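Local coordinates for protein carbohydrate kinase, FGGY (Novosphingobium aromaticivorans, PDB 3H6E) that probably acts as a carbohydrate kinase of the FGGY family, transferring a phosphate group to a sugar substrate, at residues 142-146 with 147-151. Sequence-based numbering, arbitrary orientation.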
loop_
_atom_site.group_PDB
_atom_site.type_symbol
_atom_site.label_atom_id
_atom_site.label_comp_id
_atom_site.label_asym_id
_atom_site.label_seq_id
_atom_site.Cartn_x
_atom_site.Cartn_y
_atom_site.Cartn_z
ATOM N N ASP A 142 14.451 -7.042 -28.267
ATOM C CA ASP A 142 13.431 -7.206 -29.299
ATOM C C ASP A 142 12.063 -7.500 -28.698
ATOM O O ASP A 142 11.063 -6.879 -29.064
ATOM C CB ASP A 142 13.831 -8.318 -30.273
ATOM C CG ASP A 142 15.188 -8.072 -30.913
ATOM O OD1 ASP A 142 15.754 -9.022 -31.497
ATOM O OD2 ASP A 142 15.692 -6.931 -30.830
ATOM N N VAL A 143 12.027 -8.449 -27.771
ATOM C CA VAL A 143 10.780 -8.842 -27.127
ATOM C C VAL A 143 10.098 -7.671 -26.411
ATOM O O VAL A 143 8.875 -7.652 -26.274
ATOM C CB VAL A 143 10.997 -10.017 -26.147
ATOM C CG1 VAL A 143 9.732 -10.287 -25.333
ATOM C CG2 VAL A 143 11.427 -11.265 -26.910
HETATM N N MSE A 144 10.885 -6.696 -25.961
HETATM C CA MSE A 144 10.325 -5.526 -25.286
HETATM C C MSE A 144 9.717 -4.524 -26.269
HETATM O O MSE A 144 8.743 -3.841 -25.946
HETATM C CB MSE A 144 11.374 -4.828 -24.417
HETATM C CG MSE A 144 11.834 -5.634 -23.218
HETATM SE SE MSE A 144 10.377 -6.587 -22.335
HETATM C CE MSE A 144 9.290 -5.076 -21.742
ATOM N N ALA A 145 10.292 -4.439 -27.465
ATOM C CA ALA A 145 9.814 -3.498 -28.473
ATOM C C ALA A 145 8.522 -3.971 -29.145
ATOM O O ALA A 145 7.753 -3.165 -29.665
ATOM C CB ALA A 145 10.894 -3.243 -29.512
ATOM N N ASN A 146 8.296 -5.280 -29.133
ATOM C CA ASN A 146 7.084 -5.860 -29.702
ATOM C C ASN A 146 6.035 -6.060 -28.621
ATOM O O ASN A 146 4.935 -6.552 -28.881
ATOM C CB ASN A 146 7.395 -7.211 -30.348
ATOM C CG ASN A 146 8.441 -7.109 -31.445
ATOM O OD1 ASN A 146 9.164 -8.070 -31.723
ATOM N ND2 ASN A 146 8.529 -5.939 -32.073
ATOM N N ALA A 147 6.386 -5.675 -27.399
ATOM C CA ALA A 147 5.579 -6.024 -26.242
ATOM C C ALA A 147 4.441 -5.049 -25.976
ATOM O O ALA A 147 4.561 -3.852 -26.219
ATOM C CB ALA A 147 6.460 -6.149 -25.009
ATOM N N THR A 148 3.330 -5.585 -25.488
ATOM C CA THR A 148 2.312 -4.777 -24.850
ATOM C C THR A 148 2.593 -4.811 -23.359
ATOM O O THR A 148 2.801 -5.879 -22.788
ATOM C CB THR A 148 0.908 -5.328 -25.116
ATOM O OG1 THR A 148 0.592 -5.160 -26.502
ATOM C CG2 THR A 148 -0.129 -4.594 -24.260
ATOM N N LEU A 149 2.632 -3.643 -22.732
ATOM C CA LEU A 149 2.908 -3.572 -21.305
ATOM C C LEU A 149 1.618 -3.398 -20.521
ATOM O O LEU A 149 0.650 -2.820 -21.019
ATOM C CB LEU A 149 3.905 -2.457 -20.998
ATOM C CG LEU A 149 5.323 -2.792 -21.462
ATOM C CD1 LEU A 149 6.284 -1.643 -21.196
ATOM C CD2 LEU A 149 5.802 -4.070 -20.787
ATOM N N LEU A 150 1.614 -3.893 -19.291
ATOM C CA LEU A 150 0.372 -4.081 -18.569
ATOM C C LEU A 150 0.659 -4.420 -17.107
ATOM O O LEU A 150 1.346 -5.400 -16.813
ATOM C CB LEU A 150 -0.405 -5.210 -19.250
ATOM C CG LEU A 150 -1.859 -5.493 -18.894
ATOM C CD1 LEU A 150 -2.518 -6.317 -19.981
ATOM C CD2 LEU A 150 -1.898 -6.230 -17.603
ATOM N N PRO A 151 0.134 -3.603 -16.181
ATOM C CA PRO A 151 0.399 -3.801 -14.752
ATOM C C PRO A 151 -0.001 -5.195 -14.270
ATOM O O PRO A 151 -0.823 -5.855 -14.898
ATOM C CB PRO A 151 -0.479 -2.736 -14.084
ATOM C CG PRO A 151 -0.669 -1.691 -15.128
ATOM C CD PRO A 151 -0.735 -2.439 -16.425
#
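M144 meets A147 and L149 in a local contact at a helix-to-strand turn, where the short helix 141-145 runs out and the chain straightens into strand 148-151. The link in the backbone is a weak hydrogen bond from A147 N to M144 O, 3.3 Å long and 153° at the hydrogen, which ties A147 back to the residue three before it, across the end of the helix. N146, in a turn conformation just past the helix, carries the chain to A147, where it becomes extended. A147 CB sits 3.1 Å from V143 O, close against the helix end, so the small methyl of alanine suits this buried spot.

M144, a selenomethionine, starts away from the strand, but its chain bends at chi2 (-40°) and chi3 (-63°) and brings the terminal methyl back. M144 CE then lies 3.8 Å from L149 CD2, with the two side chains crossing at about a right angle; the long, unbranched chain of M144, here carrying selenium, can fold back, and the branched leucine offers it a methyl. Helix 129-139 adds L136 beside M144 and L133 beside L149, while A83 of strand 81-85 touches both A147 and L149. The contact thus belongs to a turn, spanned by a three-residue backbone bond, that leads from a helix into a strand of a small antiparallel sheet, within the N-terminal family region of an FGGY carbohydrate kinase.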